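Local coordinates for protein putative dihydrodipicolinate synthase (Thermus thermophilus, PDB 2PCQ) that is of unassigned function but folds as a TIM barrel of the dihydrodipicolinate synthetase family, with four copies in the assembly, at residues A[89-95]-A[119-124]; A[5-10]-A[41-47]; A[27-31]-A[60-64]; A[30-34]-A[201-205]; A[35-39]-A[51-56]. All blocks are in the same frame, centred on the assembly; numbering follows the deposited sequence.

Interaction 1: A[89-95]-A[119-124]; sequences AMALLAT and MPLFLY
The branched end of Leu-92 fits against the bent side chain of selenomethionine Met-119, the two chains crossing at about a right angle. The selenium rests 3.8 Å from Leu-92 CG, and the bend about the CG-SE bond swings the terminal CE of Met-119 past the leucine until it lies 3.8 Å from Ala-89 CB. This pair is closed over from outside by helix 74-87, whose Leu-81 touches both residues. One bond nearer the backbone, Leu-92 CB meets Leu-121 CB, on the face these two leucines share, and the rest of the Leu-121 side chain turns off from strand 91-94.

The two segments carry neighbouring parallel strands of a TIM barrel, 91-94 and 121-124, joined through helix 107-118 in a beta-alpha-beta crossover. Four backbone bonds zip them together: Leu-92 N to Pro-120 O, Phe-122 N to Leu-92 O (2.7 Å), Ala-94 N to Phe-122 O and Tyr-124 N to Ala-94 O.

On the opposite face of the sheet, Leu-93 is the bump. Its CD2 drops into the hollow between Phe-122 CB, 3.6 Å away, and the ring of Tyr-124. Leu-93 CD2 makes a CH-pi contact over the Tyr-124 face, 4.1 Å from the ring centroid and 29° off the normal. Ala-91 CB lies obliquely against the Phe-122 ring, 4.1 Å from CD2. With CG of Tyr-124 anti to its backbone N (chi1 -157°), the tyrosine runs alongside Thr-95, and Thr-95 CG2 lies 3.6 Å from Tyr-124 CB. The phenol oxygen is bound farther on, by Lys-152 NZ and Ser-40 N.

Interaction 2: A[5-10]-A[41-47]; sequences PIPTPF and NGEGVHL
Thr-8 is tied to the 41-47 loop both directly and through a water that links three groups. The water accepts from Thr-8 N at 3.0 Å and donates to Asn-41 O and to Glu-43 OE2, the latter 2.9 Å away. The direct bond runs from Thr-8 OG1 to Gly-42 O, 2.7 Å, in the carbonyl plane and on a lone pair. The threonine hydroxyl lies beside its own backbone N (chi1 -61°), so that OG1 and the amide both face the 41-47 loop.

The Glu-43 carboxylate is heavily used. Its OE1 takes His-46 ND1 at 2.8 Å on the anti lone pair, and also Arg-256 N, whereas OE2 is in a salt bridge with Lys-242. Against this group lies the ring of Phe-10, its CE2 3.5 Å from Glu-43 OE1 and the ring and carboxylate planes 60° apart. At the edge of the same ring, Leu-47 CD2 approaches Phe-10 CZ to 3.4 Å.

Tyr-100 of a neighbouring subunit meets the His-46 ring edge-to-face. Within the chain, the contact joins the loops that follow the barrel strands 2-6 and 36-37, with helix 18-28 packed on Pro-7 and Thr-8 and helix 216-247 on Phe-10 and Glu-43.

Interaction 3: A[27-31]-A[60-64]; sequences ALEPL and RPRKP
Glu-29 and Lys-63 reach past each other in opposite directions, each ending on the backbone of the other's segment. In this TIM barrel the two segments are connections that lead from a helix to the next strand: 29-31 is a 3-10 turn following helix 18-28. The other segment, 60-64, is a loop without regular structure that leads from helix 49-57 into strand 66-69.

The glutamate chain is extended, with CG opposite the backbone N (chi1 -172°), and its carboxylate receives two consecutive amides. Arg-62 N gives Glu-29 OE1 a nearly straight bond of 2.8 Å (169°), from the syn side and tilted out of the carboxylate plane. Lys-63 N reaches Glu-29 OE2 at 2.9 Å from well above that plane, 65° out of it. A water 2.7 Å from Glu-29 OE2 is placed to donate to it and to Lys-63 O, though it cannot serve every acceptor around it at once.

At the other end, the lysine ammonium meets the carbonyls at the close of the turn. Lys-63 NZ donates to Val-32 O, its strongest partner, to Glu-29 O at 2.9 Å and more weakly to Pro-30 O. A second water accepts from Lys-63 NZ at 2.8 Å and donates to Pro-30 O. Carbonyls gathered in this 3-10 turn probably make it a favourable place for a positive charge. The two charged ends themselves do not pair, Glu-29 OE1 lying 6.5 Å from Lys-63 NZ. What meets between them is aliphatic: Glu-29 CG passes Lys-63 CD at 3.8 Å.

Interaction 4: A[30-34]-A[201-205]; sequences PLVDG and PRAYR
Asp-33 OD2 is held by two donors, Arg-205 NH1 across the contact and Ile-2 N of the first barrel strand. Asp-33 OD2 lies 2.9 Å from Arg-205 NH1 in a salt bridge, but as a hydrogen bond it is weak, with an angle of only 122° at the proton. The carboxylate comes to the edge of the guanidinium, near its plane, with the two flat groups turned 74° against each other. Bends at chi2 and chi3 of Arg-205 bring NH1 round to the aspartate, and its NH2 is left to pair with Asp-209 one helical turn on.

Next to this charged pair the contact is apolar. Pro-201, in the first turn of its helix, presents two ring carbons: CB lies 3.5 Å from Val-32 CG1, and CG lies 3.8 Å from Leu-31 CB. A water joins the two backbones, donating to Leu-31 O at 2.8 Å and to Pro-201 O at 2.9 Å; the latter carbonyl also accepts Arg-205 N within the helix. Arg-202 adds its CD beside Leu-31 CD2, while its guanidinium binds Gly-280 O.

The contact thus sets the loop entering strand 36-37 against helix 201-212, which follows the last barrel strand, where the cylinder closes on itself. Strand 2-6 lies close by through Pro-4, touched by Val-32, and helix 216-247 packs on Ala-203 and Tyr-204.

Interaction 5: A[35-39]-A[51-56]; sequences LLVYG and ERARGL
The ring of Tyr-38 turns its edge to helix 49-57: Arg-52 O lies near the ring plane beyond the hydroxyl, and Arg-52 CG approaches the edge carbon CE2 of Tyr-38 to 3.8 Å. Tyr-38 CG sits beside the backbone N, opposite the carbonyl carbon (chi1 -62°), which sends the ring out to the helix. One face of the ring is covered from its own segment by Val-37 CG1, 3.8 Å above the plane and over the centre. Loop residues Thr-8 and Leu-47 also touch the ring. The guanidinium of Arg-52 does not stack here; its plane stands 66° from that of the ring, and it is carried off to a salt bridge with Glu-83.

Tyr-38 OH donates to Arg-52 O at 2.7 Å, the phenol oxygen tilted 16° from the plane of the Arg-52 carbonyl. The same carbonyl accepts the weak helical bond from Leu-56 N. That amide is also near the phenol oxygen, but at a poor angle, and is not bonded to it. Gly-55, without a side chain, brings its CA within 3.4 Å of Tyr-38 OH, which is how the phenol gets so close to the helix backbone.

Farther along, Val-37 CG1 touches Leu-56 CD1 at 4.3 Å, an apolar contact between strand and helix. Strand 36-37 and helix 49-57 open a beta-alpha-beta unit of the barrel that ends with strand 66-69.

Because the phenol proton goes to Arg-52 O, the buried hydroxyl is satisfied by main chain, and the bond ties the residue just after strand 36-37 to the helix without itself using a charged group.

Overall arrangement
Interactions 1, 2 and 5 are buried, whereas interaction 3 lies at the surface and interaction 4 is partly buried. Interaction 1 is sheet pairing with apolar faces; its Leu-93 CD1 packs on Leu-36 CD2 of interaction 5. Interactions 2 and 5 are centred about 7 Å apart and involve the neighbouring strands 2-6 and 36-37, with Thr-8 and Leu-47 both touching Tyr-38 CE1. Interactions 3 and 4 share Pro-30 and Leu-31 and are joined by Lys-63 NZ, which reaches Val-32 O. Charged side chains act across these two outer contacts, while in interactions 1 and 5 backbone carbonyls and a phenol serve, and interaction 2 combines a carboxylate with a water.

Interaction 1: A[89-95]-A[119-124]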
# COMPACT_ATOMS: atom_id res chain seq x y z
N ALA A 89 4.91 -7.00 36.88
CA ALA A 89 4.04 -6.41 35.86
C ALA A 89 2.64 -7.02 35.92
O ALA A 89 2.50 -8.23 36.08
CB ALA A 89 4.64 -6.61 34.47
N MSE A 90 1.63 -6.17 35.78
CA MSE A 90 0.23 -6.59 35.79
C MSE A 90 -0.09 -7.43 34.56
O MSE A 90 -0.88 -8.37 34.62
CB MSE A 90 -0.65 -5.34 35.85
CG MSE A 90 -1.98 -5.45 35.16
SE MSE A 90 -2.94 -3.80 35.36
CE MSE A 90 -1.77 -2.68 34.24
N ALA A 91 0.54 -7.10 33.44
CA ALA A 91 0.32 -7.83 32.20
C ALA A 91 1.30 -7.39 31.13
O ALA A 91 1.99 -6.38 31.28
CB ALA A 91 -1.11 -7.63 31.70
N LEU A 92 1.37 -8.16 30.05
CA LEU A 92 2.24 -7.85 28.93
C LEU A 92 1.41 -7.20 27.84
O LEU A 92 0.19 -7.31 27.82
CB LEU A 92 2.86 -9.14 28.37
CG LEU A 92 3.71 -10.02 29.27
CD1 LEU A 92 3.93 -11.36 28.59
CD2 LEU A 92 5.04 -9.34 29.57
N LEU A 93 2.10 -6.51 26.94
CA LEU A 93 1.46 -5.88 25.78
C LEU A 93 2.36 -6.42 24.68
O LEU A 93 3.42 -5.87 24.40
CB LEU A 93 1.55 -4.35 25.86
CG LEU A 93 0.18 -3.65 25.87
CD1 LEU A 93 0.36 -2.15 26.02
CD2 LEU A 93 -0.56 -3.98 24.59
N ALA A 94 1.94 -7.53 24.07
CA ALA A 94 2.74 -8.19 23.05
C ALA A 94 2.31 -7.98 21.60
O ALA A 94 1.14 -8.09 21.26
CB ALA A 94 2.80 -9.68 23.34
N THR A 95 3.30 -7.68 20.76
CA THR A 95 3.09 -7.47 19.33
C THR A 95 3.34 -8.80 18.61
O THR A 95 3.99 -9.69 19.15
CB THR A 95 4.10 -6.45 18.77
OG1 THR A 95 5.42 -6.87 19.12
CG2 THR A 95 3.84 -5.06 19.34
N MSE A 119 1.42 -15.78 31.34
CA MSE A 119 1.14 -14.47 31.91
C MSE A 119 0.01 -13.77 31.20
O MSE A 119 -0.22 -13.96 30.01
CB MSE A 119 2.38 -13.59 31.82
CG MSE A 119 2.75 -12.86 33.08
SE MSE A 119 4.22 -11.70 32.65
CE MSE A 119 3.41 -10.05 33.30
N PRO A 120 -0.73 -12.92 31.93
CA PRO A 120 -1.84 -12.17 31.34
C PRO A 120 -1.25 -11.19 30.35
O PRO A 120 -0.14 -10.69 30.56
CB PRO A 120 -2.47 -11.46 32.55
CG PRO A 120 -2.07 -12.36 33.71
CD PRO A 120 -0.67 -12.72 33.39
N LEU A 121 -1.96 -10.94 29.27
CA LEU A 121 -1.48 -10.01 28.28
C LEU A 121 -2.55 -9.32 27.46
O LEU A 121 -3.70 -9.76 27.39
CB LEU A 121 -0.46 -10.67 27.32
CG LEU A 121 -0.74 -11.60 26.12
CD1 LEU A 121 -0.52 -13.04 26.52
CD2 LEU A 121 -2.12 -11.40 25.55
N PHE A 122 -2.15 -8.21 26.85
CA PHE A 122 -3.01 -7.43 25.97
C PHE A 122 -2.38 -7.61 24.59
O PHE A 122 -1.15 -7.67 24.48
CB PHE A 122 -2.97 -5.94 26.34
CG PHE A 122 -3.82 -5.58 27.52
CD1 PHE A 122 -5.14 -5.19 27.34
CD2 PHE A 122 -3.30 -5.62 28.81
CE1 PHE A 122 -5.93 -4.83 28.43
CE2 PHE A 122 -4.08 -5.26 29.90
CZ PHE A 122 -5.40 -4.87 29.71
N LEU A 123 -3.20 -7.72 23.56
CA LEU A 123 -2.67 -7.84 22.21
C LEU A 123 -2.20 -6.42 21.88
O LEU A 123 -2.80 -5.44 22.33
CB LEU A 123 -3.78 -8.28 21.24
CG LEU A 123 -4.47 -9.60 21.61
CD1 LEU A 123 -5.46 -9.98 20.51
CD2 LEU A 123 -3.43 -10.70 21.78
N TYR A 124 -1.12 -6.31 21.12
CA TYR A 124 -0.57 -5.00 20.78
C TYR A 124 -0.57 -4.79 19.27
O TYR A 124 0.26 -5.35 18.56
CB TYR A 124 0.86 -4.88 21.32
CG TYR A 124 1.35 -3.46 21.54
CD1 TYR A 124 2.48 -3.21 22.31
CD2 TYR A 124 0.66 -2.36 21.02
CE1 TYR A 124 2.92 -1.92 22.57
CE2 TYR A 124 1.09 -1.05 21.27
CZ TYR A 124 2.22 -0.84 22.05
OH TYR A 124 2.64 0.44 22.35

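Interaction 2: A[5-10]-A[41-47]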
# COMPACT_ATOMS: atom_id res chain seq x y z
N PRO A 5 3.05 5.76 27.58
CA PRO A 5 4.11 4.82 27.19
C PRO A 5 5.39 5.62 27.44
O PRO A 5 5.81 6.40 26.59
CB PRO A 5 3.84 4.59 25.71
CG PRO A 5 3.29 5.91 25.26
CD PRO A 5 2.34 6.27 26.39
N ILE A 6 5.98 5.46 28.62
CA ILE A 6 7.18 6.23 28.93
C ILE A 6 8.39 5.87 28.07
O ILE A 6 8.64 4.70 27.79
CB ILE A 6 7.58 6.12 30.42
CG1 ILE A 6 8.01 4.69 30.76
CG2 ILE A 6 6.41 6.55 31.30
CD1 ILE A 6 8.64 4.57 32.13
N PRO A 7 9.13 6.89 27.63
CA PRO A 7 10.31 6.62 26.80
C PRO A 7 11.43 6.04 27.66
O PRO A 7 11.38 6.13 28.89
CB PRO A 7 10.66 7.99 26.24
CG PRO A 7 10.23 8.92 27.33
CD PRO A 7 8.90 8.34 27.75
N THR A 8 12.40 5.40 27.01
CA THR A 8 13.54 4.83 27.71
C THR A 8 14.72 5.74 27.40
O THR A 8 15.16 5.83 26.25
CB THR A 8 13.84 3.40 27.23
OG1 THR A 8 12.70 2.57 27.48
CG2 THR A 8 15.05 2.84 27.98
N PRO A 9 15.24 6.44 28.42
CA PRO A 9 16.37 7.37 28.28
C PRO A 9 17.72 6.78 27.91
O PRO A 9 18.13 5.75 28.44
CB PRO A 9 16.43 8.05 29.65
CG PRO A 9 15.04 7.89 30.20
CD PRO A 9 14.70 6.48 29.79
N PHE A 10 18.40 7.45 26.98
CA PHE A 10 19.74 7.10 26.53
C PHE A 10 20.46 8.45 26.57
O PHE A 10 19.82 9.48 26.38
CB PHE A 10 19.75 6.61 25.07
CG PHE A 10 19.05 5.30 24.85
CD1 PHE A 10 19.63 4.10 25.25
CD2 PHE A 10 17.80 5.27 24.22
CE1 PHE A 10 18.97 2.89 25.04
CE2 PHE A 10 17.14 4.07 24.00
CZ PHE A 10 17.73 2.87 24.41
N ASN A 41 6.60 3.58 22.04
CA ASN A 41 7.37 4.82 22.16
C ASN A 41 8.54 4.64 23.13
O ASN A 41 9.31 5.58 23.37
CB ASN A 41 6.48 5.97 22.64
CG ASN A 41 5.72 6.64 21.51
OD1 ASN A 41 6.25 7.54 20.85
ND2 ASN A 41 4.49 6.21 21.28
N GLY A 42 8.68 3.44 23.68
CA GLY A 42 9.73 3.17 24.65
C GLY A 42 11.05 2.60 24.15
O GLY A 42 11.92 2.29 24.95
N GLU A 43 11.20 2.46 22.83
CA GLU A 43 12.42 1.94 22.22
C GLU A 43 12.88 0.60 22.77
O GLU A 43 14.08 0.33 22.87
CB GLU A 43 13.56 2.97 22.35
CG GLU A 43 13.34 4.21 21.49
CD GLU A 43 14.47 5.22 21.60
OE1 GLU A 43 15.54 5.01 20.98
OE2 GLU A 43 14.29 6.23 22.32
N GLY A 44 11.93 -0.26 23.10
CA GLY A 44 12.28 -1.58 23.60
C GLY A 44 13.13 -2.35 22.61
O GLY A 44 14.07 -3.03 23.00
N VAL A 45 12.80 -2.25 21.32
CA VAL A 45 13.56 -2.97 20.29
C VAL A 45 14.94 -2.38 20.05
O VAL A 45 15.73 -2.94 19.29
CB VAL A 45 12.80 -3.00 18.93
CG1 VAL A 45 11.46 -3.72 19.11
CG2 VAL A 45 12.59 -1.59 18.41
N HIS A 46 15.25 -1.27 20.71
CA HIS A 46 16.56 -0.65 20.58
C HIS A 46 17.50 -1.15 21.68
O HIS A 46 18.65 -0.71 21.76
CB HIS A 46 16.45 0.87 20.64
CG HIS A 46 15.96 1.49 19.37
ND1 HIS A 46 15.86 2.86 19.20
CD2 HIS A 46 15.59 0.94 18.19
CE1 HIS A 46 15.44 3.12 17.97
NE2 HIS A 46 15.27 1.97 17.34
N LEU A 47 17.01 -2.07 22.50
CA LEU A 47 17.80 -2.61 23.60
C LEU A 47 18.15 -4.08 23.39
O LEU A 47 17.38 -4.82 22.79
CB LEU A 47 17.03 -2.50 24.92
CG LEU A 47 16.53 -1.12 25.36
CD1 LEU A 47 15.61 -1.30 26.56
CD2 LEU A 47 17.71 -0.23 25.71
O HOH W 1 12.04 5.84 24.06

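Interaction 3: A[27-31]-A[60-64]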
# COMPACT_ATOMS: atom_id res chain seq x y z
N ALA A 27 8.39 10.66 38.12
CA ALA A 27 7.84 11.99 37.87
C ALA A 27 6.51 11.95 37.14
O ALA A 27 5.74 12.90 37.21
CB ALA A 27 8.84 12.81 37.08
N LEU A 28 6.23 10.86 36.44
CA LEU A 28 4.99 10.75 35.69
C LEU A 28 3.91 9.89 36.32
O LEU A 28 2.72 10.22 36.25
CB LEU A 28 5.29 10.23 34.28
CG LEU A 28 6.14 11.14 33.38
CD1 LEU A 28 6.57 10.39 32.13
CD2 LEU A 28 5.33 12.37 33.03
N GLU A 29 4.31 8.79 36.94
CA GLU A 29 3.36 7.86 37.55
C GLU A 29 2.26 8.45 38.43
O GLU A 29 1.12 8.01 38.38
CB GLU A 29 4.12 6.77 38.32
CG GLU A 29 3.21 5.65 38.82
CD GLU A 29 3.99 4.49 39.43
OE1 GLU A 29 4.78 4.72 40.36
OE2 GLU A 29 3.80 3.34 38.97
N PRO A 30 2.59 9.46 39.26
CA PRO A 30 1.57 10.06 40.12
C PRO A 30 0.42 10.72 39.35
O PRO A 30 -0.71 10.81 39.84
CB PRO A 30 2.36 11.08 40.94
CG PRO A 30 3.71 10.44 41.04
CD PRO A 30 3.93 9.97 39.62
N LEU A 31 0.73 11.18 38.15
CA LEU A 31 -0.24 11.87 37.31
C LEU A 31 -1.14 10.96 36.48
O LEU A 31 -2.09 11.44 35.85
CB LEU A 31 0.49 12.83 36.38
CG LEU A 31 1.27 13.96 37.07
CD1 LEU A 31 2.27 14.59 36.11
CD2 LEU A 31 0.28 15.00 37.57
N ARG A 60 10.80 1.03 39.77
CA ARG A 60 10.06 0.62 40.96
C ARG A 60 8.69 1.29 40.93
O ARG A 60 8.39 2.16 41.74
CB ARG A 60 10.83 1.02 42.22
CG ARG A 60 12.08 0.20 42.48
CD ARG A 60 11.73 -1.23 42.90
NE ARG A 60 12.92 -2.04 43.15
CZ ARG A 60 13.67 -2.61 42.21
NH1 ARG A 60 13.36 -2.46 40.93
NH2 ARG A 60 14.73 -3.33 42.55
N PRO A 61 7.82 0.88 39.99
CA PRO A 61 6.48 1.45 39.87
C PRO A 61 5.68 1.22 41.15
O PRO A 61 5.79 0.17 41.76
CB PRO A 61 5.88 0.69 38.69
CG PRO A 61 7.09 0.27 37.89
CD PRO A 61 8.04 -0.16 38.96
N ARG A 62 4.88 2.21 41.54
CA ARG A 62 4.05 2.09 42.74
C ARG A 62 2.63 1.71 42.34
O ARG A 62 1.82 1.28 43.16
CB ARG A 62 4.01 3.41 43.52
CG ARG A 62 5.38 4.01 43.84
CD ARG A 62 5.28 5.15 44.86
NE ARG A 62 5.00 4.66 46.21
CZ ARG A 62 3.78 4.40 46.68
NH1 ARG A 62 2.71 4.59 45.92
NH2 ARG A 62 3.64 3.92 47.91
N LYS A 63 2.32 1.88 41.05
CA LYS A 63 1.00 1.56 40.54
C LYS A 63 1.09 0.39 39.56
O LYS A 63 2.16 0.14 38.99
CB LYS A 63 0.40 2.78 39.83
CG LYS A 63 0.28 4.00 40.73
CD LYS A 63 -0.37 5.18 40.01
CE LYS A 63 -0.43 6.40 40.93
NZ LYS A 63 -1.09 7.57 40.28
N PRO A 64 -0.01 -0.36 39.37
CA PRO A 64 0.02 -1.49 38.44
C PRO A 64 0.53 -1.02 37.08
O PRO A 64 0.03 -0.03 36.54
CB PRO A 64 -1.44 -1.93 38.38
CG PRO A 64 -1.93 -1.61 39.77
CD PRO A 64 -1.32 -0.25 40.03
O HOH W 2 2.56 2.02 36.99
O HOH W 3 -1.42 9.18 42.51

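Interaction 4: A[30-34]-A[201-205]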
# COMPACT_ATOMS: atom_id res chain seq x y z
N PRO A 30 2.59 9.46 39.26
CA PRO A 30 1.57 10.06 40.12
C PRO A 30 0.42 10.72 39.35
O PRO A 30 -0.71 10.81 39.84
CB PRO A 30 2.36 11.08 40.94
CG PRO A 30 3.71 10.44 41.04
CD PRO A 30 3.93 9.97 39.62
N LEU A 31 0.73 11.18 38.15
CA LEU A 31 -0.24 11.87 37.31
C LEU A 31 -1.14 10.96 36.48
O LEU A 31 -2.09 11.44 35.85
CB LEU A 31 0.49 12.83 36.38
CG LEU A 31 1.27 13.96 37.07
CD1 LEU A 31 2.27 14.59 36.11
CD2 LEU A 31 0.28 15.00 37.57
N VAL A 32 -0.84 9.66 36.47
CA VAL A 32 -1.60 8.71 35.67
C VAL A 32 -2.06 7.47 36.44
O VAL A 32 -1.67 7.26 37.59
CB VAL A 32 -0.76 8.24 34.45
CG1 VAL A 32 -0.49 9.43 33.53
CG2 VAL A 32 0.56 7.65 34.94
N ASP A 33 -2.88 6.64 35.80
CA ASP A 33 -3.39 5.42 36.43
C ASP A 33 -2.36 4.31 36.49
O ASP A 33 -2.47 3.39 37.30
CB ASP A 33 -4.62 4.93 35.67
CG ASP A 33 -5.80 5.87 35.81
OD1 ASP A 33 -6.38 5.93 36.91
OD2 ASP A 33 -6.15 6.55 34.82
N GLY A 34 -1.36 4.39 35.62
CA GLY A 34 -0.32 3.38 35.59
C GLY A 34 0.64 3.68 34.45
O GLY A 34 0.42 4.61 33.68
N PRO A 201 -1.06 14.45 30.83
CA PRO A 201 -1.84 13.36 31.43
C PRO A 201 -3.17 13.78 32.05
O PRO A 201 -4.17 13.06 31.94
CB PRO A 201 -0.88 12.76 32.45
CG PRO A 201 0.03 13.92 32.81
CD PRO A 201 0.27 14.56 31.46
N ARG A 202 -3.20 14.94 32.70
CA ARG A 202 -4.44 15.41 33.33
C ARG A 202 -5.49 15.81 32.29
O ARG A 202 -6.68 15.67 32.53
CB ARG A 202 -4.15 16.59 34.27
CG ARG A 202 -3.46 16.17 35.58
CD ARG A 202 -3.15 17.35 36.51
NE ARG A 202 -2.25 18.32 35.87
CZ ARG A 202 -2.66 19.42 35.25
NH1 ARG A 202 -3.95 19.72 35.18
NH2 ARG A 202 -1.77 20.21 34.66
N ALA A 203 -5.05 16.28 31.13
CA ALA A 203 -5.99 16.68 30.09
C ALA A 203 -6.73 15.49 29.50
O ALA A 203 -7.95 15.52 29.35
CB ALA A 203 -5.26 17.44 28.99
N TYR A 204 -6.00 14.43 29.17
CA TYR A 204 -6.63 13.24 28.60
C TYR A 204 -7.54 12.58 29.64
O TYR A 204 -8.55 11.99 29.29
CB TYR A 204 -5.56 12.29 28.07
CG TYR A 204 -4.97 12.79 26.77
CD1 TYR A 204 -5.69 12.68 25.58
CD2 TYR A 204 -3.74 13.45 26.75
CE1 TYR A 204 -5.20 13.24 24.39
CE2 TYR A 204 -3.25 14.01 25.57
CZ TYR A 204 -3.98 13.90 24.40
OH TYR A 204 -3.51 14.46 23.24
N ARG A 205 -7.17 12.70 30.91
CA ARG A 205 -7.97 12.14 31.99
C ARG A 205 -9.30 12.91 32.06
O ARG A 205 -10.37 12.33 32.21
CB ARG A 205 -7.23 12.30 33.33
CG ARG A 205 -8.06 11.93 34.55
CD ARG A 205 -8.12 10.42 34.71
NE ARG A 205 -9.46 9.89 34.58
CZ ARG A 205 -9.76 8.60 34.65
NH1 ARG A 205 -8.80 7.70 34.86
NH2 ARG A 205 -11.02 8.20 34.53
O HOH W 4 -3.97 10.90 33.89

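Interaction 5: A[35-39]-A[51-56]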
# COMPACT_ATOMS: atom_id res chain seq x y z
N LEU A 35 1.70 2.89 34.34
CA LEU A 35 2.69 3.11 33.30
C LEU A 35 2.81 1.93 32.35
O LEU A 35 2.54 0.79 32.73
CB LEU A 35 4.07 3.35 33.91
CG LEU A 35 4.29 4.47 34.93
CD1 LEU A 35 5.72 4.36 35.46
CD2 LEU A 35 4.05 5.83 34.30
N LEU A 36 3.21 2.22 31.12
CA LEU A 36 3.47 1.18 30.13
C LEU A 36 4.96 1.29 29.88
O LEU A 36 5.43 2.29 29.33
CB LEU A 36 2.71 1.42 28.82
CG LEU A 36 3.30 0.66 27.62
CD1 LEU A 36 3.41 -0.83 27.92
CD2 LEU A 36 2.45 0.89 26.38
N VAL A 37 5.71 0.28 30.30
CA VAL A 37 7.16 0.26 30.11
C VAL A 37 7.46 -0.51 28.82
O VAL A 37 6.89 -1.57 28.57
CB VAL A 37 7.87 -0.44 31.30
CG1 VAL A 37 9.38 -0.40 31.09
CG2 VAL A 37 7.51 0.25 32.60
N TYR A 38 8.36 0.04 28.00
CA TYR A 38 8.74 -0.58 26.74
C TYR A 38 7.58 -0.68 25.75
O TYR A 38 7.40 -1.71 25.08
CB TYR A 38 9.35 -1.97 26.96
CG TYR A 38 10.62 -1.99 27.78
CD1 TYR A 38 11.49 -0.89 27.79
CD2 TYR A 38 10.98 -3.10 28.54
CE1 TYR A 38 12.67 -0.90 28.53
CE2 TYR A 38 12.17 -3.13 29.28
CZ TYR A 38 13.01 -2.03 29.27
OH TYR A 38 14.18 -2.05 29.98
N GLY A 39 6.78 0.38 25.68
CA GLY A 39 5.67 0.43 24.74
C GLY A 39 6.29 0.80 23.40
O GLY A 39 7.51 0.85 23.30
N GLU A 51 20.26 -5.23 28.31
CA GLU A 51 19.84 -3.87 28.63
C GLU A 51 18.36 -3.86 28.99
O GLU A 51 17.94 -3.14 29.90
CB GLU A 51 20.12 -2.94 27.44
CG GLU A 51 21.58 -2.95 27.00
CD GLU A 51 21.83 -2.16 25.73
OE1 GLU A 51 21.04 -2.31 24.77
OE2 GLU A 51 22.83 -1.40 25.67
N ARG A 52 17.58 -4.67 28.29
CA ARG A 52 16.14 -4.78 28.52
C ARG A 52 15.87 -5.18 29.98
O ARG A 52 15.04 -4.57 30.65
CB ARG A 52 15.54 -5.83 27.59
CG ARG A 52 14.03 -6.02 27.69
CD ARG A 52 13.60 -7.28 26.95
NE ARG A 52 14.16 -8.47 27.58
CZ ARG A 52 14.52 -9.58 26.94
NH1 ARG A 52 14.39 -9.66 25.62
NH2 ARG A 52 15.01 -10.60 27.61
N ALA A 53 16.57 -6.20 30.45
CA ALA A 53 16.41 -6.68 31.82
C ALA A 53 16.93 -5.65 32.82
O ALA A 53 16.32 -5.42 33.86
CB ALA A 53 17.15 -8.00 32.00
N ARG A 54 18.06 -5.03 32.49
CA ARG A 54 18.67 -4.04 33.35
C ARG A 54 17.75 -2.82 33.51
O ARG A 54 17.54 -2.32 34.62
CB ARG A 54 20.01 -3.60 32.76
CG ARG A 54 21.00 -3.06 33.76
CD ARG A 54 22.38 -2.93 33.12
NE ARG A 54 22.45 -1.81 32.19
CZ ARG A 54 23.14 -1.82 31.06
NH1 ARG A 54 23.81 -2.91 30.70
NH2 ARG A 54 23.17 -0.75 30.28
N GLY A 55 17.20 -2.35 32.40
CA GLY A 55 16.32 -1.20 32.44
C GLY A 55 15.11 -1.40 33.33
O GLY A 55 14.75 -0.51 34.10
N LEU A 56 14.48 -2.56 33.23
CA LEU A 56 13.29 -2.85 34.03
C LEU A 56 13.61 -3.00 35.51
O LEU A 56 12.82 -2.60 36.36
CB LEU A 56 12.59 -4.11 33.50
CG LEU A 56 11.27 -4.51 34.16
CD1 LEU A 56 10.28 -3.36 34.10
CD2 LEU A 56 10.70 -5.73 33.44